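Local coordinates for capsular polysaccharide export system protein KpsC (Thermosulfurimonas dismutans, PDB 6MGD) that probably transfers Kdo from a CMP-activated donor in a beta-2,7 linkage while building the glycolipid anchor of bacterial capsules, at residues R147-D152 / N191-Y196; K183-H188 / T258-P263; Y297-S302 / G306-A311. All coordinates share one frame; numbering follows the deposited sequence.

Contact 1: R147-D152 / N191-Y196; sequences RPPRTD and NAYIVY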
loop_
_atom_site.group_PDB
_atom_site.type_symbol
_atom_site.label_atom_id
_atom_site.label_comp_id
_atom_site.label_asym_id
_atom_site.label_seq_id
_atom_site.Cartn_x
_atom_site.Cartn_y
_atom_site.Cartn_z
ATOM N N ARG A 147 -4.401 11.002 -26.271
ATOM C CA ARG A 147 -4.161 10.865 -24.838
ATOM C C ARG A 147 -3.164 11.918 -24.306
ATOM O O ARG A 147 -3.566 12.813 -23.559
ATOM C CB ARG A 147 -3.682 9.439 -24.512
ATOM C CG ARG A 147 -4.719 8.541 -23.869
ATOM C CD ARG A 147 -5.016 9.027 -22.470
ATOM N NE ARG A 147 -3.792 9.444 -21.792
ATOM C CZ ARG A 147 -3.723 10.468 -20.949
ATOM N NH1 ARG A 147 -4.809 11.181 -20.688
ATOM N NH2 ARG A 147 -2.570 10.785 -20.376
ATOM N N PRO A 148 -1.887 11.846 -24.690
ATOM C CA PRO A 148 -0.883 12.682 -24.032
ATOM C C PRO A 148 -0.770 14.036 -24.706
ATOM O O PRO A 148 -0.548 14.124 -25.923
ATOM C CB PRO A 148 0.408 11.866 -24.194
ATOM C CG PRO A 148 0.161 10.986 -25.426
ATOM C CD PRO A 148 -1.284 11.156 -25.847
ATOM N N PRO A 149 -0.906 15.121 -23.948
ATOM C CA PRO A 149 -0.848 16.453 -24.556
ATOM C C PRO A 149 0.543 16.772 -25.076
ATOM O O PRO A 149 1.559 16.368 -24.506
ATOM C CB PRO A 149 -1.235 17.384 -23.402
ATOM C CG PRO A 149 -0.803 16.638 -22.181
ATOM C CD PRO A 149 -1.058 15.186 -22.484
ATOM N N ARG A 150 0.575 17.506 -26.185
ATOM C CA ARG A 150 1.818 17.972 -26.794
ATOM C C ARG A 150 2.035 19.411 -26.346
ATOM O O ARG A 150 1.406 20.336 -26.867
ATOM C CB ARG A 150 1.756 17.862 -28.314
ATOM C CG ARG A 150 1.635 16.442 -28.837
ATOM C CD ARG A 150 2.891 15.644 -28.545
ATOM N NE ARG A 150 4.087 16.305 -29.059
ATOM C CZ ARG A 150 4.511 16.215 -30.316
ATOM N NH1 ARG A 150 3.832 15.492 -31.197
ATOM N NH2 ARG A 150 5.612 16.850 -30.694
ATOM N N THR A 151 2.924 19.602 -25.376
ATOM C CA THR A 151 3.180 20.929 -24.836
ATOM C C THR A 151 4.627 21.012 -24.375
ATOM O O THR A 151 5.332 20.004 -24.273
ATOM C CB THR A 151 2.226 21.258 -23.682
ATOM O OG1 THR A 151 2.337 22.647 -23.348
ATOM C CG2 THR A 151 2.565 20.421 -22.461
ATOM N N ASP A 152 5.065 22.238 -24.099
ATOM C CA ASP A 152 6.398 22.501 -23.578
ATOM C C ASP A 152 6.456 22.468 -22.056
ATOM O O ASP A 152 7.556 22.489 -21.492
ATOM C CB ASP A 152 6.896 23.861 -24.076
ATOM C CG ASP A 152 5.935 24.988 -23.742
ATOM O OD1 ASP A 152 4.720 24.723 -23.634
ATOM O OD2 ASP A 152 6.396 26.139 -23.588
ATOM N N ASN A 191 3.445 26.393 -13.529
ATOM C CA ASN A 191 3.400 26.353 -14.986
ATOM C C ASN A 191 3.284 24.951 -15.564
ATOM O O ASN A 191 3.125 24.816 -16.783
ATOM C CB ASN A 191 4.649 27.026 -15.572
ATOM C CG ASN A 191 4.823 28.450 -15.092
ATOM O OD1 ASN A 191 5.729 28.747 -14.314
ATOM N ND2 ASN A 191 3.957 29.343 -15.560
ATOM N N ALA A 192 3.361 23.912 -14.740
ATOM C CA ALA A 192 3.326 22.551 -15.250
ATOM C C ALA A 192 1.932 22.199 -15.766
ATOM O O ALA A 192 0.926 22.811 -15.396
ATOM C CB ALA A 192 3.750 21.562 -14.163
ATOM N N TYR A 193 1.885 21.198 -16.642
ATOM C CA TYR A 193 0.623 20.659 -17.137
ATOM C C TYR A 193 0.165 19.573 -16.170
ATOM O O TYR A 193 0.775 18.502 -16.090
ATOM C CB TYR A 193 0.773 20.111 -18.555
ATOM C CG TYR A 193 -0.541 19.722 -19.202
ATOM C CD1 TYR A 193 -1.131 18.491 -18.940
ATOM C CD2 TYR A 193 -1.191 20.586 -20.074
ATOM C CE1 TYR A 193 -2.332 18.134 -19.521
ATOM C CE2 TYR A 193 -2.392 20.236 -20.666
ATOM C CZ TYR A 193 -2.957 19.007 -20.386
ATOM O OH TYR A 193 -4.152 18.651 -20.970
ATOM N N ILE A 194 -0.905 19.850 -15.435
ATOM C CA ILE A 194 -1.422 18.941 -14.421
ATOM C C ILE A 194 -2.650 18.243 -14.985
ATOM O O ILE A 194 -3.609 18.899 -15.407
ATOM C CB ILE A 194 -1.758 19.683 -13.118
ATOM C CG1 ILE A 194 -0.522 20.419 -12.595
ATOM C CG2 ILE A 194 -2.288 18.709 -12.077
ATOM C CD1 ILE A 194 -0.765 21.202 -11.328
ATOM N N VAL A 195 -2.617 16.914 -14.997
ATOM C CA VAL A 195 -3.749 16.094 -15.406
ATOM C C VAL A 195 -4.181 15.271 -14.199
ATOM O O VAL A 195 -3.369 14.544 -13.612
ATOM C CB VAL A 195 -3.407 15.196 -16.606
ATOM C CG1 VAL A 195 -2.027 14.580 -16.445
ATOM C CG2 VAL A 195 -4.453 14.113 -16.771
ATOM N N TYR A 196 -5.449 15.397 -13.820
ATOM C CA TYR A 196 -5.989 14.720 -12.649
ATOM C C TYR A 196 -6.704 13.450 -13.085
ATOM O O TYR A 196 -7.679 13.507 -13.844
ATOM C CB TYR A 196 -6.943 15.631 -11.879
ATOM C CG TYR A 196 -7.619 14.958 -10.705
ATOM C CD1 TYR A 196 -6.886 14.542 -9.600
ATOM C CD2 TYR A 196 -8.992 14.750 -10.695
ATOM C CE1 TYR A 196 -7.499 13.934 -8.522
ATOM C CE2 TYR A 196 -9.615 14.143 -9.620
ATOM C CZ TYR A 196 -8.862 13.736 -8.537
ATOM O OH TYR A 196 -9.476 13.129 -7.464
#
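P149 lies over one face of the Y193 ring, with its CG 3.4 Å from Y193 CE1. P149 CG stands 3.7 Å from the Y193 ring centroid and 25° off the ring normal, so its hydrogens meet the pi cloud in a CH-pi contact displaced from the centre toward the rim. The neighbouring P149 CB leans over the phenol end, 3.8 Å from Y193 CZ. The proline ring and the tyrosine side chain cross obliquely, and two ring carbons of P149 share the aromatic face. With chi1 at -172°, CG anti to the backbone N, the Y193 ring projects from the strand to the irregular segment 147-152. Two residues on, T151 also faces Y193, but its methyl CG2 stays near the root of the side chain, 4.3 Å from Y193 CB. The strand that carries Y193, 193-197, belongs to the parallel six-stranded sheet of a Rossmann-like domain, as in GT-B glycosyltransferases. Segment 147-152 belongs to the loop that leads into the adjacent parallel strand 155-159, whose I155 touches both P149 and Y193. Y193 OH is hydrogen-bonded to E222 OE1 on the edge strand 222-223, which ties down the far end of the ring while P149 covers one face. Without the ring, as with an alanine here, P149 would probably lose its aromatic platform and E222 its phenol partner. No hydrogen bond joins the two segments; T151 OG1 instead donates to OD1 of the adjacent D152, at 3.2 Å and nearly along the C-O axis of that oxygen.

Contact 2: K183-H188 / T258-P263; sequences KSVREH and TCYGHP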
loop_
_atom_site.group_PDB
_atom_site.type_symbol
_atom_site.label_atom_id
_atom_site.label_comp_id
_atom_site.label_asym_id
_atom_site.label_seq_id
_atom_site.Cartn_x
_atom_site.Cartn_y
_atom_site.Cartn_z
ATOM N N LYS A 183 -4.867 21.487 -5.236
ATOM C CA LYS A 183 -4.469 22.846 -4.883
ATOM C C LYS A 183 -2.981 22.906 -4.567
ATOM O O LYS A 183 -2.234 23.680 -5.174
ATOM C CB LYS A 183 -5.292 23.343 -3.695
ATOM C CG LYS A 183 -6.616 23.982 -4.071
ATOM C CD LYS A 183 -7.387 24.417 -2.832
ATOM C CE LYS A 183 -6.512 25.230 -1.888
ATOM N NZ LYS A 183 -5.942 26.438 -2.548
ATOM N N SER A 184 -2.530 22.070 -3.628
ATOM C CA SER A 184 -1.126 22.078 -3.232
ATOM C C SER A 184 -0.203 21.721 -4.390
ATOM O O SER A 184 0.919 22.235 -4.465
ATOM C CB SER A 184 -0.907 21.115 -2.067
ATOM O OG SER A 184 0.456 21.087 -1.687
ATOM N N VAL A 185 -0.647 20.844 -5.296
ATOM C CA VAL A 185 0.182 20.489 -6.446
ATOM C C VAL A 185 0.396 21.700 -7.342
ATOM O O VAL A 185 1.512 21.951 -7.816
ATOM C CB VAL A 185 -0.444 19.315 -7.224
ATOM C CG1 VAL A 185 0.254 19.134 -8.566
ATOM C CG2 VAL A 185 -0.358 18.031 -6.418
ATOM N N ARG A 186 -0.662 22.477 -7.580
ATOM C CA ARG A 186 -0.530 23.635 -8.457
ATOM C C ARG A 186 0.305 24.733 -7.810
ATOM O O ARG A 186 1.088 25.403 -8.493
ATOM C CB ARG A 186 -1.907 24.168 -8.851
ATOM C CG ARG A 186 -1.843 25.457 -9.657
ATOM C CD ARG A 186 -2.741 25.423 -10.884
ATOM N NE ARG A 186 -2.351 24.391 -11.845
ATOM C CZ ARG A 186 -1.383 24.533 -12.746
ATOM N NH1 ARG A 186 -0.690 25.662 -12.806
ATOM N NH2 ARG A 186 -1.102 23.547 -13.586
ATOM N N GLU A 187 0.161 24.934 -6.496
ATOM C CA GLU A 187 0.924 25.989 -5.833
ATOM C C GLU A 187 2.422 25.739 -5.948
ATOM O O GLU A 187 3.204 26.680 -6.127
ATOM C CB GLU A 187 0.518 26.107 -4.361
ATOM C CG GLU A 187 -0.983 26.190 -4.088
ATOM C CD GLU A 187 -1.607 27.533 -4.436
ATOM O OE1 GLU A 187 -1.298 28.095 -5.509
ATOM O OE2 GLU A 187 -2.423 28.027 -3.628
ATOM N N HIS A 188 2.841 24.475 -5.856
ATOM C CA HIS A 188 4.254 24.146 -5.982
ATOM C C HIS A 188 4.716 24.078 -7.433
ATOM O O HIS A 188 5.924 24.137 -7.684
ATOM C CB HIS A 188 4.552 22.817 -5.282
ATOM C CG HIS A 188 4.436 22.879 -3.790
ATOM N ND1 HIS A 188 3.239 22.717 -3.126
ATOM C CD2 HIS A 188 5.370 23.091 -2.831
ATOM C CE1 HIS A 188 3.440 22.823 -1.824
ATOM N NE2 HIS A 188 4.725 23.050 -1.619
ATOM N N THR A 258 6.597 12.788 -6.361
ATOM C CA THR A 258 6.528 13.695 -5.224
ATOM C C THR A 258 5.370 13.275 -4.329
ATOM O O THR A 258 4.258 13.045 -4.816
ATOM C CB THR A 258 6.342 15.142 -5.693
ATOM O OG1 THR A 258 7.494 15.555 -6.438
ATOM C CG2 THR A 258 6.143 16.080 -4.508
ATOM N N CYS A 259 5.630 13.165 -3.031
ATOM C CA CYS A 259 4.629 12.729 -2.066
ATOM C C CYS A 259 4.158 13.917 -1.241
ATOM O O CYS A 259 4.976 14.655 -0.683
ATOM C CB CYS A 259 5.186 11.634 -1.153
ATOM S SG CYS A 259 5.574 10.081 -2.000
ATOM N N TYR A 260 2.842 14.103 -1.173
ATOM C CA TYR A 260 2.254 15.156 -0.358
ATOM C C TYR A 260 1.741 14.645 0.981
ATOM O O TYR A 260 1.329 15.453 1.820
ATOM C CB TYR A 260 1.123 15.850 -1.126
ATOM C CG TYR A 260 1.612 16.664 -2.307
ATOM C CD1 TYR A 260 2.030 16.044 -3.478
ATOM C CD2 TYR A 260 1.659 18.053 -2.249
ATOM C CE1 TYR A 260 2.483 16.778 -4.554
ATOM C CE2 TYR A 260 2.108 18.799 -3.324
ATOM C CZ TYR A 260 2.519 18.154 -4.476
ATOM O OH TYR A 260 2.969 18.882 -5.555
ATOM N N GLY A 261 1.752 13.332 1.191
ATOM C CA GLY A 261 1.483 12.735 2.484
ATOM C C GLY A 261 2.667 11.903 2.935
ATOM O O GLY A 261 3.814 12.257 2.647
ATOM N N HIS A 262 2.415 10.791 3.625
ATOM C CA HIS A 262 3.475 9.908 4.115
ATOM C C HIS A 262 3.123 8.453 3.829
ATOM O O HIS A 262 2.838 7.678 4.752
ATOM C CB HIS A 262 3.717 10.114 5.608
ATOM C CG HIS A 262 4.387 11.409 5.944
ATOM N ND1 HIS A 262 4.178 12.068 7.136
ATOM C CD2 HIS A 262 5.275 12.159 5.249
ATOM C CE1 HIS A 262 4.900 13.174 7.157
ATOM N NE2 HIS A 262 5.574 13.254 6.024
ATOM N N PRO A 263 3.145 8.043 2.561
ATOM C CA PRO A 263 2.912 6.632 2.239
ATOM C C PRO A 263 4.077 5.774 2.706
ATOM O O PRO A 263 5.107 6.270 3.177
ATOM C CB PRO A 263 2.788 6.625 0.714
ATOM C CG PRO A 263 3.565 7.817 0.276
ATOM C CD PRO A 263 3.364 8.856 1.349
#
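Y260, just past the end of strand 257-259, reaches helix 178-188 and meets S184, V185 and H188 with its ring. Its CG sits opposite the carbonyl carbon, beside the backbone N (chi1 -69°), which carries the ring to the helix. S184 OG lies at the ring edge, near its plane, 3.3 Å from Y260 CE2. Around the phenol end V185 CG2 comes in obliquely, 3.5 Å from Y260 CZ, the side chains crossing at about a right angle. The helix backbone is just as near, with V185 CA 3.3 Å from Y260 OH. H188 completes this shell more loosely: the edge of Y260 is turned toward the imidazole face in an offset edge-to-face pair, centroids 6.0 Å apart and planes at 77°.

The helix itself positions the imidazole. H188 ND1 donates to S184 O at 2.7 Å in an almost straight bond (174°), with the oxygen in the ring plane. H188 N shares S184 O at 3.3 Å, from the opposite face of the carbonyl plane, but only the ND1 bond restrains rotation of the H188 ring. Y260 OH is hydrogen-bonded to H240 ND1.

H240, on strand 238-241 beside strand 257-259, also touches V185. V185 packs on I156, V158 and I194 as well, so Y260 joins the end of strand 257-259 to a helix packed against strands 155-159 and 193-197 of the parallel sheet.

Contact 3: Y297-S302 / G306-A311; sequences YPMYVS and GNRISA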
loop_
_atom_site.group_PDB
_atom_site.type_symbol
_atom_site.label_atom_id
_atom_site.label_comp_id
_atom_site.label_asym_id
_atom_site.label_seq_id
_atom_site.Cartn_x
_atom_site.Cartn_y
_atom_site.Cartn_z
ATOM N N TYR A 297 7.813 -8.534 3.250
ATOM C CA TYR A 297 6.684 -8.079 4.061
ATOM C C TYR A 297 5.411 -8.879 3.811
ATOM O O TYR A 297 4.816 -9.368 4.787
ATOM C CB TYR A 297 6.471 -6.578 3.840
ATOM C CG TYR A 297 5.398 -5.942 4.690
ATOM C CD1 TYR A 297 5.447 -6.012 6.079
ATOM C CD2 TYR A 297 4.354 -5.235 4.104
ATOM C CE1 TYR A 297 4.472 -5.414 6.860
ATOM C CE2 TYR A 297 3.378 -4.631 4.875
ATOM C CZ TYR A 297 3.441 -4.724 6.253
ATOM O OH TYR A 297 2.468 -4.127 7.021
ATOM N N PRO A 298 4.930 -9.054 2.579
ATOM C CA PRO A 298 3.650 -9.736 2.385
ATOM C C PRO A 298 3.812 -11.236 2.185
ATOM O O PRO A 298 4.858 -11.734 1.760
ATOM C CB PRO A 298 3.094 -9.078 1.110
ATOM C CG PRO A 298 4.257 -8.296 0.501
ATOM C CD PRO A 298 5.487 -8.636 1.283
ATOM N N MET A 299 2.745 -11.955 2.513
ATOM C CA MET A 299 2.658 -13.378 2.228
ATOM C C MET A 299 2.141 -13.597 0.809
ATOM O O MET A 299 1.508 -12.724 0.211
ATOM C CB MET A 299 1.742 -14.080 3.235
ATOM C CG MET A 299 2.249 -14.049 4.666
ATOM S SD MET A 299 1.090 -14.770 5.849
ATOM C CE MET A 299 -0.296 -13.649 5.690
ATOM N N TYR A 300 2.432 -14.778 0.268
ATOM C CA TYR A 300 1.957 -15.162 -1.055
ATOM C C TYR A 300 1.529 -16.620 -1.021
ATOM O O TYR A 300 2.310 -17.487 -0.617
ATOM C CB TYR A 300 3.034 -14.954 -2.127
ATOM C CG TYR A 300 3.498 -13.521 -2.294
ATOM C CD1 TYR A 300 4.625 -13.053 -1.629
ATOM C CD2 TYR A 300 2.816 -12.640 -3.125
ATOM C CE1 TYR A 300 5.057 -11.746 -1.781
ATOM C CE2 TYR A 300 3.240 -11.331 -3.285
ATOM C CZ TYR A 300 4.361 -10.890 -2.609
ATOM O OH TYR A 300 4.786 -9.586 -2.762
ATOM N N VAL A 301 0.295 -16.886 -1.441
ATOM C CA VAL A 301 -0.246 -18.239 -1.514
ATOM C C VAL A 301 -0.734 -18.485 -2.934
ATOM O O VAL A 301 -1.456 -17.656 -3.498
ATOM C CB VAL A 301 -1.386 -18.460 -0.500
ATOM C CG1 VAL A 301 -2.145 -19.743 -0.819
ATOM C CG2 VAL A 301 -0.831 -18.509 0.914
ATOM N N SER A 302 -0.339 -19.620 -3.505
ATOM C CA SER A 302 -0.705 -19.948 -4.877
ATOM C C SER A 302 -2.216 -20.072 -5.030
ATOM O O SER A 302 -2.899 -20.651 -4.182
ATOM C CB SER A 302 -0.033 -21.255 -5.299
ATOM O OG SER A 302 -0.545 -21.708 -6.540
ATOM N N GLY A 306 -2.667 -23.707 -3.500
ATOM C CA GLY A 306 -2.814 -23.206 -2.148
ATOM C C GLY A 306 -1.569 -23.244 -1.294
ATOM O O GLY A 306 -1.675 -23.104 -0.069
ATOM N N ASN A 307 -0.396 -23.426 -1.890
ATOM C CA ASN A 307 0.850 -23.454 -1.139
ATOM C C ASN A 307 1.500 -22.074 -1.120
ATOM O O ASN A 307 1.199 -21.205 -1.941
ATOM C CB ASN A 307 1.818 -24.479 -1.734
ATOM C CG ASN A 307 1.369 -25.907 -1.502
ATOM O OD1 ASN A 307 1.076 -26.640 -2.446
ATOM N ND2 ASN A 307 1.318 -26.312 -0.238
ATOM N N ARG A 308 2.402 -21.881 -0.161
ATOM C CA ARG A 308 3.158 -20.639 -0.088
ATOM C C ARG A 308 4.173 -20.583 -1.222
ATOM O O ARG A 308 4.912 -21.546 -1.459
ATOM C CB ARG A 308 3.860 -20.521 1.265
ATOM C CG ARG A 308 2.925 -20.221 2.431
ATOM C CD ARG A 308 2.492 -18.760 2.440
ATOM N NE ARG A 308 3.591 -17.861 2.781
ATOM C CZ ARG A 308 3.841 -17.421 4.011
ATOM N NH1 ARG A 308 3.066 -17.797 5.020
ATOM N NH2 ARG A 308 4.865 -16.604 4.233
ATOM N N ILE A 309 4.198 -19.458 -1.936
ATOM C CA ILE A 309 5.074 -19.268 -3.082
ATOM C C ILE A 309 5.796 -17.934 -2.931
ATOM O O ILE A 309 5.431 -17.091 -2.110
ATOM C CB ILE A 309 4.308 -19.320 -4.420
ATOM C CG1 ILE A 309 3.286 -18.184 -4.491
ATOM C CG2 ILE A 309 3.618 -20.663 -4.591
ATOM C CD1 ILE A 309 2.488 -18.151 -5.782
ATOM N N SER A 310 6.837 -17.753 -3.740
ATOM C CA SER A 310 7.581 -16.506 -3.726
ATOM C C SER A 310 6.823 -15.425 -4.493
ATOM O O SER A 310 5.866 -15.694 -5.225
ATOM C CB SER A 310 8.974 -16.703 -4.323
ATOM O OG SER A 310 8.903 -16.939 -5.718
ATOM N N ALA A 311 7.263 -14.178 -4.309
ATOM C CA ALA A 311 6.652 -13.067 -5.030
ATOM C C ALA A 311 6.812 -13.227 -6.535
ATOM O O ALA A 311 5.957 -12.771 -7.303
ATOM C CB ALA A 311 7.255 -11.741 -4.567
HETATM O O HOH W 1 4.797 -15.659 0.871
#
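Two flat groups, the Y300 ring and the R308 guanidinium, each carry a neighbour on one face. A311 CA sits over the centre of the Y300 ring, 3.9 Å from its centroid in a CH-pi contact, while A311 CB leans to the rim, 3.5 Å from Y300 CE1. Over one face of the guanidinium lies M299 CG, 3.7 Å from R308 NH2 and offset toward the rim. Bends at chi2 and chi3 (-76° and -70°) fold R308 back across the strand to M299, its CD passing V301 CG2. I309 sends CG2 to S302 CB.

The backbones meet in a single beta bridge, V301 with R308, flanked by two hydrogen bonds. S302 N donates to N307 O at 2.7 Å; I309 N reaches Y300 O at 3.0 Å. A water accepts from Y300 N, at 2.6 Å, and from R308 NE.

This tight return leads strand 298-300, at the edge of its sheet, into helix 311-322, with S310 as N-cap. The buried ends of Y300 and S302 are satisfied by L294 O and E317. R308 meets M299 and the water rather than an acid of the other segment, so the turn probably owes its shape to the backbone bonds and the Y300-A311 contact more than to charge pairing.

How the contacts relate
From the N terminus, contact 1 comes first: the loop 147-152 meets strand 193-197, closing a loop that contains strand 155-159 and the whole of helix 178-188. Contact 2 starts inside that loop, at 183-188, and closes only at 258-263, so the two cross along the chain. They also touch, through R186 NH2 to A192 O (2.8 Å, probably a hydrogen bond) and I194 against V185, and both reach the same parallel sheet. Contact 3 follows in series, a short return between strand 298-300 of the other, mixed sheet and helix 311-322. Its centre lies about 40 Å from that of contact 1 and 34 Å from that of contact 2.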